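Local structure of D-alanyl-D-alanine carboxypeptidase (Penicillin binding protein) family protein (Francisella tularensis subsp. tularensis, 6OSU) at residues W40-Y45 / E298-V303; N55-R60 / T175-A180; A285-V290 / A311-E316. The protein probably removes the terminal D-alanine from peptidoglycan precursor peptides, as a serine-type D-Ala-D-Ala carboxypeptidase of the peptidase S11 family. All coordinates share one frame; numbering follows the deposited sequence.

All three contacts belong to the penicillin-binding domain and are built on its five-stranded antiparallel sheet, with centres about 13 to 15 Å apart. Contact 1 lies inside that sheet, pairing strand 39-44 with strand 298-307. Contact 2 sets the loop after strand 50-54 against the start of helix 176-189, which packs on the sheet face carrying Val-41 and Val-303. Contact 3 joins strand 288-295, next to 298-307, to helix 310-327. Along the chain contact 2 is nested within the loop closed by contact 1, whereas the segments of contacts 1 and 3 alternate. N- and C-terminal parts of the domain thus meet around one sheet, bordered by strand 274-282 with the predicted substrate-binding Lys-278.

Contact 1: W40-Y45 / E298-V303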
ATOM      1  N   TRP A  40     -11.262   2.215   8.426  1.00 53.96           N
ATOM      2  CA  TRP A  40     -10.356   2.651   7.371  1.00 51.36           C
ATOM      3  C   TRP A  40      -9.016   3.036   7.981  1.00 51.01           C
ATOM      4  O   TRP A  40      -8.897   3.236   9.192  1.00 52.82           O
ATOM      5  CB  TRP A  40     -10.925   3.829   6.568  1.00 51.94           C
ATOM      6  CG  TRP A  40     -10.847   5.159   7.266  1.00 53.97           C
ATOM      7  CD1 TRP A  40      -9.742   5.952   7.407  1.00 53.88           C
ATOM      8  CD2 TRP A  40     -11.925   5.861   7.896  1.00 56.21           C
ATOM      9  NE1 TRP A  40     -10.063   7.094   8.098  1.00 56.09           N
ATOM     10  CE2 TRP A  40     -11.397   7.064   8.408  1.00 57.20           C
ATOM     11  CE3 TRP A  40     -13.282   5.588   8.083  1.00 57.85           C
ATOM     12  CZ2 TRP A  40     -12.180   7.992   9.091  1.00 58.92           C
ATOM     13  CZ3 TRP A  40     -14.058   6.513   8.762  1.00 60.40           C
ATOM     14  CH2 TRP A  40     -13.503   7.699   9.258  1.00 60.56           C
ATOM     15  N   VAL A  41      -8.013   3.151   7.112  1.00 48.88           N
ATOM     16  CA  VAL A  41      -6.695   3.644   7.496  1.00 48.44           C
ATOM     17  C   VAL A  41      -6.028   4.232   6.260  1.00 47.22           C
ATOM     18  O   VAL A  41      -6.207   3.736   5.145  1.00 47.03           O
ATOM     19  CB  VAL A  41      -5.826   2.536   8.131  1.00 48.38           C
ATOM     20  CG1 VAL A  41      -5.405   1.513   7.087  1.00 46.04           C
ATOM     21  CG2 VAL A  41      -4.601   3.142   8.822  1.00 48.83           C
ATOM     22  N   THR A  42      -5.277   5.314   6.461  1.00 48.22           N
ATOM     23  CA  THR A  42      -4.462   5.916   5.416  1.00 49.72           C
ATOM     24  C   THR A  42      -3.043   6.047   5.944  1.00 50.50           C
ATOM     25  O   THR A  42      -2.827   6.635   7.009  1.00 51.56           O
ATOM     26  CB  THR A  42      -4.996   7.288   4.984  1.00 52.44           C
ATOM     27  OG1 THR A  42      -6.383   7.182   4.642  1.00 54.75           O
ATOM     28  CG2 THR A  42      -4.223   7.804   3.771  1.00 51.42           C
ATOM     29  N   MET A  43      -2.084   5.503   5.202  1.00 50.09           N
ATOM     30  CA  MET A  43      -0.702   5.423   5.648  1.00 51.46           C
ATOM     31  C   MET A  43       0.227   5.914   4.548  1.00 51.00           C
ATOM     32  O   MET A  43       0.014   5.619   3.369  1.00 50.10           O
ATOM     33  CB  MET A  43      -0.348   3.980   6.045  1.00 51.94           C
ATOM     34  CG  MET A  43       1.133   3.698   6.164  1.00 54.06           C
ATOM     35  SD  MET A  43       1.477   1.948   6.432  1.00 55.10           S
ATOM     36  CE  MET A  43       0.700   1.693   8.025  1.00 55.33           C
ATOM     37  N   ASP A  44       1.250   6.671   4.937  1.00 52.37           N
ATOM     38  CA  ASP A  44       2.290   7.071   4.001  1.00 53.21           C
ATOM     39  C   ASP A  44       3.271   5.924   3.789  1.00 53.19           C
ATOM     40  O   ASP A  44       3.624   5.205   4.727  1.00 53.43           O
ATOM     41  CB  ASP A  44       3.027   8.315   4.502  1.00 54.93           C
ATOM     42  CG  ASP A  44       4.187   8.706   3.605  1.00 56.49           C
ATOM     43  OD1 ASP A  44       5.323   8.256   3.866  1.00 57.16           O
ATOM     44  OD2 ASP A  44       3.958   9.444   2.623  1.00 57.06           O
ATOM     45  N   TYR A  45       3.711   5.757   2.543  1.00 53.61           N
ATOM     46  CA  TYR A  45       4.477   4.569   2.185  1.00 52.60           C
ATOM     47  C   TYR A  45       5.898   4.632   2.731  1.00 53.10           C
ATOM     48  O   TYR A  45       6.397   3.654   3.300  1.00 54.17           O
ATOM     49  CB  TYR A  45       4.488   4.391   0.667  1.00 52.62           C
ATOM     50  CG  TYR A  45       5.521   3.397   0.197  1.00 52.91           C
ATOM     51  CD1 TYR A  45       5.389   2.043   0.480  1.00 51.52           C
ATOM     52  CD2 TYR A  45       6.634   3.813  -0.523  1.00 54.68           C
ATOM     53  CE1 TYR A  45       6.337   1.132   0.061  1.00 53.14           C
ATOM     54  CE2 TYR A  45       7.586   2.909  -0.950  1.00 55.67           C
ATOM     55  CZ  TYR A  45       7.431   1.570  -0.656  1.00 55.67           C
ATOM     56  OH  TYR A  45       8.377   0.669  -1.077  1.00 57.95           O
ATOM     57  N   GLU A 298       5.293  11.058  -3.676  1.00 75.31           N
ATOM     58  CA  GLU A 298       4.552  10.841  -2.438  1.00 70.34           C
ATOM     59  C   GLU A 298       3.460   9.799  -2.683  1.00 64.11           C
ATOM     60  O   GLU A 298       2.487  10.062  -3.398  1.00 64.36           O
ATOM     61  CB  GLU A 298       3.965  12.158  -1.928  1.00 71.69           C
ATOM     62  CG  GLU A 298       3.328  12.084  -0.554  1.00 70.64           C
ATOM     63  CD  GLU A 298       4.345  12.162   0.576  1.00 72.58           C
ATOM     64  OE1 GLU A 298       5.562  12.052   0.310  1.00 74.81           O
ATOM     65  OE2 GLU A 298       3.921  12.334   1.738  1.00 71.67           O
ATOM     66  N   ARG A 299       3.632   8.616  -2.101  1.00 58.49           N
ATOM     67  CA  ARG A 299       2.689   7.517  -2.245  1.00 54.24           C
ATOM     68  C   ARG A 299       1.976   7.263  -0.925  1.00 52.22           C
ATOM     69  O   ARG A 299       2.607   7.208   0.136  1.00 52.00           O
ATOM     70  CB  ARG A 299       3.385   6.229  -2.698  1.00 53.05           C
ATOM     71  CG  ARG A 299       2.501   4.997  -2.568  1.00 50.71           C
ATOM     72  CD  ARG A 299       3.241   3.710  -2.867  1.00 52.04           C
ATOM     73  NE  ARG A 299       3.718   3.662  -4.243  1.00 55.48           N
ATOM     74  CZ  ARG A 299       2.951   3.379  -5.292  1.00 55.75           C
ATOM     75  NH1 ARG A 299       1.659   3.120  -5.128  1.00 53.69           N
ATOM     76  NH2 ARG A 299       3.477   3.360  -6.508  1.00 58.23           N
ATOM     77  N   PHE A 300       0.660   7.098  -0.999  1.00 50.61           N
ATOM     78  CA  PHE A 300      -0.148   6.766   0.162  1.00 49.60           C
ATOM     79  C   PHE A 300      -0.869   5.448  -0.064  1.00 48.10           C
ATOM     80  O   PHE A 300      -1.191   5.079  -1.197  1.00 47.47           O
ATOM     81  CB  PHE A 300      -1.163   7.871   0.475  1.00 48.62           C
ATOM     82  CG  PHE A 300      -0.577   9.027   1.229  1.00 49.26           C
ATOM     83  CD1 PHE A 300      -0.404   8.955   2.603  1.00 48.11           C
ATOM     84  CD2 PHE A 300      -0.189  10.181   0.567  1.00 50.59           C
ATOM     85  CE1 PHE A 300       0.140  10.016   3.303  1.00 49.80           C
ATOM     86  CE2 PHE A 300       0.355  11.246   1.259  1.00 52.25           C
ATOM     87  CZ  PHE A 300       0.521  11.166   2.630  1.00 51.69           C
ATOM     88  N   ILE A 301      -1.116   4.739   1.031  1.00 47.51           N
ATOM     89  CA  ILE A 301      -1.856   3.485   1.022  1.00 46.83           C
ATOM     90  C   ILE A 301      -3.118   3.678   1.848  1.00 47.66           C
ATOM     91  O   ILE A 301      -3.056   4.159   2.986  1.00 49.47           O
ATOM     92  CB  ILE A 301      -0.998   2.332   1.568  1.00 46.75           C
ATOM     93  CG1 ILE A 301       0.165   2.052   0.613  1.00 48.54           C
ATOM     94  CG2 ILE A 301      -1.845   1.085   1.791  1.00 45.08           C
ATOM     95  CD1 ILE A 301       1.284   1.241   1.234  1.00 49.42           C
ATOM     96  N   SER A 302      -4.261   3.328   1.270  1.00 46.96           N
ATOM     97  CA  SER A 302      -5.544   3.435   1.943  1.00 48.90           C
ATOM     98  C   SER A 302      -6.240   2.086   1.925  1.00 47.90           C
ATOM     99  O   SER A 302      -6.223   1.381   0.912  1.00 47.84           O
ATOM    100  CB  SER A 302      -6.443   4.483   1.284  1.00 53.80           C
ATOM    101  OG  SER A 302      -6.231   5.764   1.846  1.00 57.88           O
ATOM    102  N   VAL A 303      -6.838   1.735   3.059  1.00 47.30           N
ATOM    103  CA  VAL A 303      -7.696   0.565   3.185  1.00 47.78           C
ATOM    104  C   VAL A 303      -9.043   1.036   3.706  1.00 49.57           C
ATOM    105  O   VAL A 303      -9.105   1.759   4.707  1.00 49.46           O
ATOM    106  CB  VAL A 303      -7.090  -0.491   4.125  1.00 47.38           C
ATOM    107  CG1 VAL A 303      -8.012  -1.689   4.221  1.00 48.51           C
ATOM    108  CG2 VAL A 303      -5.711  -0.908   3.638  1.00 46.59           C
TER
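Ile-301, Tyr-45 and Val-303 bury the most surface where strands 39-44 and 298-307 pair inside the five-stranded antiparallel sheet. Ile-301 forms a hydrogen-bonded pair with Met-43: its N reaches Met-43 O at 2.7 Å, nearly straight (173°), and its O accepts from Met-43 N. Val-303 repeats this with Val-41, which packs on helix 176-189; the side chains lie side by side, Val-41 CG1 4.0 Å from Val-303 CB. Tyr-45, just past the strand, still gives its N to Arg-299 O. Its CG, anti to the backbone N (chi1 166°), brings the ring to Arg-299 CD, 3.8 Å from Tyr-45 CG; the guanidinium, nearly perpendicular to the ring, is bound by Ser-292 and forms a salt bridge with Asp-275. On the face opposite Ile-301 and Val-303, Thr-42 OG1 and Ser-302 OG share a hydrogen bond (3.1 Å), Ser-302 touches helix 310-327, and Asp-44 OD2 stands over one face of the Phe-300 ring.

Asp-44 OD2 also lies 3.0 Å from Glu-298 OE2, while Thr-47 N and Asn-330 bind Asp-44 OD1. Two buried carboxylates so close would probably raise the pKa of one, the Arg-46 salt bridge to Glu-298 easing the repulsion.

Contact 2: N55-R60 / T175-A180; sequences NMDVRR and TAHDMA
Met-56 and Asp-57 both bond His-177, joining the loop between strand 50-54 and helix 66-79 to the start of helix 176-189, whose Ala-176 packs on Val-41 and Val-303 of the sheet. His-177 N donates to Met-56 O at 2.9 Å, which ties a first-turn amide of the helix to the type I beta turn spanning Asn-55 to Val-58. The side chains of His-177 and Asp-57 are joined by a weak bond, His-177 ND1 donating to Asp-57 OD1 at 3.3 Å; this oxygen sits at the edge of the imidazole and in its plane, although the carboxylate itself is turned 45° from the ring.

Among the van der Waals contacts, Met-56 runs alongside His-177, with SD 4.5 Å from the ring centroid in an oblique sulfur-aromatic approach. CG of Met-56 is wedged between its own N and carbonyl carbon (chi1 71°), and the extended chain beyond passes His-177 CB. Thr-175 CG2 packs against the carbonyl oxygens of Asp-57 (3.5 Å) and Val-58, and also meets Arg-59 CG, whose guanidinium bonds Asn-158.

Two waters complete the junction. One donates to Asn-55 O and Val-58 O while accepting from Ala-176 N at 3.0 Å; the other links Asp-57 OD1, Thr-175 OG1 and Asp-178 OD1. Thr-175 is the helix N-cap, its OG1 accepting from Asp-178 N at 2.9 Å.

The amides at the helix start are thus satisfied by the Thr-175 hydroxyl, a loop carbonyl and a water. Asp-57 lies near this positive end of the helix dipole, which would probably favour its anionic form.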
ATOM      1  N   ASN A  55     -11.125   2.906  13.676  1.00 61.41           N
ATOM      2  CA  ASN A  55     -11.303   1.489  13.999  1.00 61.57           C
ATOM      3  C   ASN A  55     -10.275   0.618  13.282  1.00 59.89           C
ATOM      4  O   ASN A  55     -10.559  -0.513  12.882  1.00 59.42           O
ATOM      5  CB  ASN A  55     -12.725   1.030  13.666  1.00 62.16           C
ATOM      6  CG  ASN A  55     -13.775   1.729  14.501  1.00 64.56           C
ATOM      7  OD1 ASN A  55     -13.634   1.854  15.719  1.00 66.46           O
ATOM      8  ND2 ASN A  55     -14.837   2.189  13.848  1.00 64.65           N
ATOM      9  N   MET A  56      -9.059   1.148  13.116  1.00 59.84           N
ATOM     10  CA  MET A  56      -8.078   0.489  12.260  1.00 58.12           C
ATOM     11  C   MET A  56      -7.627  -0.864  12.794  1.00 57.08           C
ATOM     12  O   MET A  56      -6.992  -1.615  12.047  1.00 54.81           O
ATOM     13  CB  MET A  56      -6.857   1.389  12.051  1.00 58.85           C
ATOM     14  CG  MET A  56      -5.977   1.556  13.276  1.00 62.25           C
ATOM     15  SD  MET A  56      -4.443   2.430  12.898  1.00 63.60           S
ATOM     16  CE  MET A  56      -3.707   2.540  14.528  1.00 65.12           C
ATOM     17  N   ASP A  57      -7.948  -1.199  14.044  1.00 59.20           N
ATOM     18  CA  ASP A  57      -7.566  -2.473  14.637  1.00 60.81           C
ATOM     19  C   ASP A  57      -8.758  -3.379  14.920  1.00 62.51           C
ATOM     20  O   ASP A  57      -8.586  -4.433  15.541  1.00 64.30           O
ATOM     21  CB  ASP A  57      -6.775  -2.242  15.925  1.00 64.21           C
ATOM     22  CG  ASP A  57      -5.410  -1.640  15.666  1.00 65.78           C
ATOM     23  OD1 ASP A  57      -4.744  -2.056  14.690  1.00 65.15           O
ATOM     24  OD2 ASP A  57      -5.006  -0.745  16.433  1.00 68.32           O
ATOM     25  N   VAL A  58      -9.957  -3.003  14.479  1.00 62.11           N
ATOM     26  CA  VAL A  58     -11.141  -3.830  14.688  1.00 63.10           C
ATOM     27  C   VAL A  58     -11.140  -4.957  13.665  1.00 60.70           C
ATOM     28  O   VAL A  58     -10.925  -4.730  12.469  1.00 57.64           O
ATOM     29  CB  VAL A  58     -12.423  -2.986  14.593  1.00 65.11           C
ATOM     30  CG1 VAL A  58     -13.657  -3.872  14.696  1.00 67.47           C
ATOM     31  CG2 VAL A  58     -12.442  -1.926  15.687  1.00 67.05           C
ATOM     32  N   ARG A  59     -11.377  -6.176  14.133  1.00 62.43           N
ATOM     33  CA  ARG A  59     -11.300  -7.342  13.266  1.00 61.52           C
ATOM     34  C   ARG A  59     -12.572  -7.468  12.431  1.00 61.05           C
ATOM     35  O   ARG A  59     -13.680  -7.515  12.976  1.00 63.54           O
ATOM     36  CB  ARG A  59     -11.061  -8.592  14.107  1.00 63.49           C
ATOM     37  CG  ARG A  59      -9.681  -8.598  14.731  1.00 64.56           C
ATOM     38  CD  ARG A  59      -9.464  -9.749  15.689  1.00 68.73           C
ATOM     39  NE  ARG A  59      -8.095  -9.737  16.195  1.00 69.78           N
ATOM     40  CZ  ARG A  59      -7.540 -10.731  16.881  1.00 71.52           C
ATOM     41  NH1 ARG A  59      -8.235 -11.829  17.147  1.00 73.11           N
ATOM     42  NH2 ARG A  59      -6.285 -10.625  17.296  1.00 71.45           N
ATOM     43  N   ARG A  60     -12.408  -7.507  11.111  1.00 58.27           N
ATOM     44  CA  ARG A  60     -13.502  -7.684  10.170  1.00 59.03           C
ATOM     45  C   ARG A  60     -13.123  -8.766   9.171  1.00 56.47           C
ATOM     46  O   ARG A  60     -11.979  -9.226   9.129  1.00 54.17           O
ATOM     47  CB  ARG A  60     -13.839  -6.381   9.430  1.00 59.78           C
ATOM     48  CG  ARG A  60     -14.029  -5.167  10.311  1.00 62.41           C
ATOM     49  CD  ARG A  60     -14.683  -4.042   9.520  1.00 64.07           C
ATOM     50  NE  ARG A  60     -16.143  -4.142   9.526  1.00 68.16           N
ATOM     51  CZ  ARG A  60     -16.867  -4.702   8.562  1.00 68.58           C
ATOM     52  NH1 ARG A  60     -16.275  -5.218   7.495  1.00 66.04           N
ATOM     53  NH2 ARG A  60     -18.189  -4.742   8.666  1.00 72.07           N
ATOM     54  N   THR A 175      -7.580  -6.672   9.721  1.00 49.91           N
ATOM     55  CA  THR A 175      -7.869  -5.297  10.102  1.00 50.75           C
ATOM     56  C   THR A 175      -7.351  -4.364   9.019  1.00 49.44           C
ATOM     57  O   THR A 175      -6.510  -4.738   8.197  1.00 46.43           O
ATOM     58  CB  THR A 175      -7.243  -4.915  11.460  1.00 51.38           C
ATOM     59  OG1 THR A 175      -5.821  -4.795  11.323  1.00 51.01           O
ATOM     60  CG2 THR A 175      -7.567  -5.957  12.521  1.00 53.33           C
ATOM     61  N   ALA A 176      -7.870  -3.135   9.022  1.00 52.12           N
ATOM     62  CA  ALA A 176      -7.399  -2.143   8.061  1.00 52.59           C
ATOM     63  C   ALA A 176      -5.923  -1.840   8.274  1.00 52.21           C
ATOM     64  O   ALA A 176      -5.176  -1.658   7.307  1.00 52.04           O
ATOM     65  CB  ALA A 176      -8.239  -0.867   8.165  1.00 54.05           C
ATOM     66  N   HIS A 177      -5.483  -1.801   9.532  1.00 53.95           N
ATOM     67  CA  HIS A 177      -4.070  -1.579   9.820  1.00 55.19           C
ATOM     68  C   HIS A 177      -3.221  -2.740   9.314  1.00 53.85           C
ATOM     69  O   HIS A 177      -2.173  -2.533   8.692  1.00 52.00           O
ATOM     70  CB  HIS A 177      -3.871  -1.376  11.323  1.00 58.86           C
ATOM     71  CG  HIS A 177      -2.472  -1.006  11.708  1.00 61.29           C
ATOM     72  ND1 HIS A 177      -2.028  -1.041  13.013  1.00 63.75           N
ATOM     73  CD2 HIS A 177      -1.421  -0.585  10.965  1.00 60.91           C
ATOM     74  CE1 HIS A 177      -0.763  -0.663  13.056  1.00 64.02           C
ATOM     75  NE2 HIS A 177      -0.370  -0.382  11.827  1.00 62.23           N
ATOM     76  N   ASP A 178      -3.665  -3.974   9.569  1.00 54.73           N
ATOM     77  CA  ASP A 178      -2.906  -5.135   9.117  1.00 55.81           C
ATOM     78  C   ASP A 178      -2.815  -5.179   7.597  1.00 54.40           C
ATOM     79  O   ASP A 178      -1.774  -5.549   7.040  1.00 52.83           O
ATOM     80  CB  ASP A 178      -3.539  -6.419   9.648  1.00 58.91           C
ATOM     81  CG  ASP A 178      -3.057  -6.776  11.044  1.00 62.56           C
ATOM     82  OD1 ASP A 178      -2.413  -5.922  11.697  1.00 63.34           O
ATOM     83  OD2 ASP A 178      -3.311  -7.919  11.481  1.00 64.03           O
ATOM     84  N   MET A 179      -3.896  -4.804   6.907  1.00 54.88           N
ATOM     85  CA  MET A 179      -3.877  -4.829   5.449  1.00 53.67           C
ATOM     86  C   MET A 179      -2.992  -3.729   4.878  1.00 52.15           C
ATOM     87  O   MET A 179      -2.380  -3.916   3.820  1.00 50.59           O
ATOM     88  CB  MET A 179      -5.300  -4.721   4.904  1.00 54.86           C
ATOM     89  CG  MET A 179      -6.022  -6.058   4.860  1.00 56.31           C
ATOM     90  SD  MET A 179      -5.273  -7.154   3.640  1.00 57.47           S
ATOM     91  CE  MET A 179      -5.830  -8.758   4.220  1.00 59.25           C
ATOM     92  N   ALA A 180      -2.898  -2.586   5.563  1.00 52.27           N
ATOM     93  CA  ALA A 180      -1.970  -1.547   5.130  1.00 50.22           C
ATOM     94  C   ALA A 180      -0.526  -1.984   5.336  1.00 49.81           C
ATOM     95  O   ALA A 180       0.348  -1.678   4.516  1.00 50.64           O
ATOM     96  CB  ALA A 180      -2.255  -0.243   5.876  1.00 49.61           C
TER
HETATM   97  O   HOH W   1     -10.106  -2.607  10.888  1.00 50.59           O
HETATM   98  O   HOH W   2      -3.993  -4.537  13.430  1.00 64.95           O

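Contact 3: A285-V290 / A311-E316; sequences AGYCLV and AKRDSE
Arg-313, on the first turns of helix 310-327, lays its aliphatic chain across the backbone of segment 285-290. Its CG lies 3.6 Å from Leu-289 CB, and its CB is 4.0 Å from Tyr-287 CB. Arg-313 CD packs 3.4 Å from Cys-288 O. The side chain leaves the helix with CG anti to the backbone N and then bends at chi3 (71°), bringing NH1 to the edge of the Tyr-287 ring, 4.0 Å from Tyr-287 CD1, with the two planes 75° apart. Beside it, Leu-289 CD2 touches Asp-314 OD1 at 3.9 Å.

In the next shell, Asp-314 forms a salt bridge with its neighbour, Arg-313 NE to Asp-314 OD1 at 3.1 Å; the oxygen is close to the guanidinium plane but is met from above the carboxylate plane. Weak NH2 bonds add to it. Tyr-287 stacks on His-281, and Thr-307 binds its backbone. The helix thus packs on the sheet at strand 288-295, whose neighbour 274-282 holds Lys-278, the predicted substrate-binding residue, in what looks like the family's K(T/S)G-type motif; Leu-289 touches Thr-279 there.

No hydrogen bond crosses between the segments: the helix meets segment 285-290 mainly through the methylenes of Arg-313, while Asp-314 probably offsets part of the guanidinium charge.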
ATOM      1  N   ALA A 285     -18.116  -8.967   5.052  1.00 64.50           N
ATOM      2  CA  ALA A 285     -17.062  -7.967   4.976  1.00 62.18           C
ATOM      3  C   ALA A 285     -17.515  -6.648   4.369  1.00 62.00           C
ATOM      4  O   ALA A 285     -16.852  -5.627   4.587  1.00 59.19           O
ATOM      5  CB  ALA A 285     -15.880  -8.501   4.160  1.00 60.00           C
ATOM      6  N   GLY A 286     -18.617  -6.642   3.620  1.00 64.16           N
ATOM      7  CA  GLY A 286     -18.986  -5.464   2.865  1.00 63.22           C
ATOM      8  C   GLY A 286     -18.047  -5.263   1.685  1.00 60.51           C
ATOM      9  O   GLY A 286     -17.251  -6.129   1.323  1.00 60.31           O
ATOM     10  N   TYR A 287     -18.159  -4.085   1.078  1.00 58.81           N
ATOM     11  CA  TYR A 287     -17.296  -3.707  -0.033  1.00 56.24           C
ATOM     12  C   TYR A 287     -16.009  -3.115   0.525  1.00 56.48           C
ATOM     13  O   TYR A 287     -16.047  -2.128   1.266  1.00 58.08           O
ATOM     14  CB  TYR A 287     -17.994  -2.707  -0.950  1.00 56.14           C
ATOM     15  CG  TYR A 287     -19.155  -3.292  -1.712  1.00 57.79           C
ATOM     16  CD1 TYR A 287     -18.967  -3.872  -2.958  1.00 57.06           C
ATOM     17  CD2 TYR A 287     -20.441  -3.275  -1.183  1.00 60.40           C
ATOM     18  CE1 TYR A 287     -20.027  -4.415  -3.661  1.00 58.99           C
ATOM     19  CE2 TYR A 287     -21.509  -3.816  -1.879  1.00 62.11           C
ATOM     20  CZ  TYR A 287     -21.296  -4.385  -3.118  1.00 61.74           C
ATOM     21  OH  TYR A 287     -22.352  -4.923  -3.817  1.00 65.19           O
ATOM     22  N   CYS A 288     -14.875  -3.713   0.170  1.00 55.78           N
ATOM     23  CA  CYS A 288     -13.581  -3.318   0.704  1.00 53.38           C
ATOM     24  C   CYS A 288     -12.630  -2.968  -0.428  1.00 50.60           C
ATOM     25  O   CYS A 288     -12.749  -3.481  -1.543  1.00 50.43           O
ATOM     26  CB  CYS A 288     -12.968  -4.429   1.556  1.00 54.23           C
ATOM     27  SG  CYS A 288     -14.066  -5.041   2.836  1.00 58.09           S
ATOM     28  N   LEU A 289     -11.671  -2.096  -0.127  1.00 49.20           N
ATOM     29  CA  LEU A 289     -10.672  -1.693  -1.105  1.00 48.23           C
ATOM     30  C   LEU A 289      -9.363  -1.386  -0.397  1.00 47.93           C
ATOM     31  O   LEU A 289      -9.331  -0.583   0.543  1.00 48.38           O
ATOM     32  CB  LEU A 289     -11.142  -0.475  -1.907  1.00 49.09           C
ATOM     33  CG  LEU A 289     -10.160   0.136  -2.911  1.00 48.53           C
ATOM     34  CD1 LEU A 289      -9.657  -0.910  -3.898  1.00 47.97           C
ATOM     35  CD2 LEU A 289     -10.809   1.301  -3.646  1.00 48.49           C
ATOM     36  N   VAL A 290      -8.297  -2.049  -0.832  1.00 46.69           N
ATOM     37  CA  VAL A 290      -6.933  -1.622  -0.559  1.00 44.75           C
ATOM     38  C   VAL A 290      -6.460  -0.876  -1.795  1.00 44.73           C
ATOM     39  O   VAL A 290      -6.436  -1.441  -2.895  1.00 45.63           O
ATOM     40  CB  VAL A 290      -6.015  -2.811  -0.234  1.00 44.15           C
ATOM     41  CG1 VAL A 290      -4.575  -2.345  -0.063  1.00 43.32           C
ATOM     42  CG2 VAL A 290      -6.504  -3.543   1.017  1.00 43.46           C
ATOM     43  N   ALA A 311     -19.899   1.926  -5.015  1.00 65.64           N
ATOM     44  CA  ALA A 311     -19.767   3.351  -5.293  1.00 65.80           C
ATOM     45  C   ALA A 311     -19.248   4.105  -4.075  1.00 64.83           C
ATOM     46  O   ALA A 311     -18.411   5.006  -4.205  1.00 64.39           O
ATOM     47  CB  ALA A 311     -21.111   3.923  -5.749  1.00 68.21           C
ATOM     48  N   LYS A 312     -19.729   3.749  -2.882  1.00 64.73           N
ATOM     49  CA  LYS A 312     -19.201   4.357  -1.665  1.00 64.40           C
ATOM     50  C   LYS A 312     -17.779   3.888  -1.389  1.00 61.78           C
ATOM     51  O   LYS A 312     -16.941   4.672  -0.932  1.00 60.15           O
ATOM     52  CB  LYS A 312     -20.108   4.040  -0.479  1.00 66.78           C
ATOM     53  CG  LYS A 312     -21.299   4.965  -0.328  1.00 70.48           C
ATOM     54  CD  LYS A 312     -22.200   4.458   0.781  1.00 73.99           C
ATOM     55  CE  LYS A 312     -22.876   5.592   1.526  1.00 77.52           C
ATOM     56  NZ  LYS A 312     -23.563   5.085   2.747  1.00 79.77           N
ATOM     57  N   ARG A 313     -17.496   2.609  -1.651  1.00 61.73           N
ATOM     58  CA  ARG A 313     -16.136   2.093  -1.515  1.00 60.06           C
ATOM     59  C   ARG A 313     -15.150   2.908  -2.341  1.00 61.16           C
ATOM     60  O   ARG A 313     -14.057   3.245  -1.869  1.00 59.11           O
ATOM     61  CB  ARG A 313     -16.104   0.625  -1.940  1.00 59.27           C
ATOM     62  CG  ARG A 313     -14.717   0.025  -2.090  1.00 57.07           C
ATOM     63  CD  ARG A 313     -14.762  -1.204  -2.988  1.00 57.92           C
ATOM     64  NE  ARG A 313     -14.999  -0.833  -4.380  1.00 59.34           N
ATOM     65  CZ  ARG A 313     -15.408  -1.674  -5.324  1.00 61.18           C
ATOM     66  NH1 ARG A 313     -15.641  -2.945  -5.028  1.00 61.32           N
ATOM     67  NH2 ARG A 313     -15.594  -1.241  -6.564  1.00 63.26           N
ATOM     68  N   ASP A 314     -15.521   3.236  -3.580  1.00 64.64           N
ATOM     69  CA  ASP A 314     -14.654   4.037  -4.433  1.00 66.07           C
ATOM     70  C   ASP A 314     -14.690   5.509  -4.043  1.00 67.09           C
ATOM     71  O   ASP A 314     -13.656   6.187  -4.071  1.00 67.31           O
ATOM     72  CB  ASP A 314     -15.058   3.858  -5.895  1.00 68.93           C
ATOM     73  CG  ASP A 314     -14.911   2.424  -6.363  1.00 70.95           C
ATOM     74  OD1 ASP A 314     -14.009   1.725  -5.849  1.00 70.09           O
ATOM     75  OD2 ASP A 314     -15.694   1.994  -7.239  1.00 72.94           O
ATOM     76  N   SER A 315     -15.867   6.015  -3.671  1.00 68.21           N
ATOM     77  CA  SER A 315     -15.985   7.411  -3.261  1.00 68.95           C
ATOM     78  C   SER A 315     -15.161   7.688  -2.008  1.00 66.96           C
ATOM     79  O   SER A 315     -14.393   8.656  -1.956  1.00 66.42           O
ATOM     80  CB  SER A 315     -17.457   7.760  -3.031  1.00 71.83           C
ATOM     81  OG  SER A 315     -17.601   9.014  -2.387  1.00 73.66           O
ATOM     82  N   GLU A 316     -15.294   6.834  -0.991  1.00 66.32           N
ATOM     83  CA  GLU A 316     -14.649   7.106   0.288  1.00 65.41           C
ATOM     84  C   GLU A 316     -13.145   6.860   0.231  1.00 62.33           C
ATOM     85  O   GLU A 316     -12.382   7.544   0.924  1.00 60.44           O
ATOM     86  CB  GLU A 316     -15.306   6.267   1.383  1.00 67.31           C
ATOM     87  CG  GLU A 316     -16.779   6.607   1.585  1.00 71.44           C
ATOM     88  CD  GLU A 316     -17.467   5.690   2.574  1.00 74.18           C
ATOM     89  OE1 GLU A 316     -16.833   5.310   3.577  1.00 73.88           O
ATOM     90  OE2 GLU A 316     -18.645   5.342   2.340  1.00 76.53           O
TER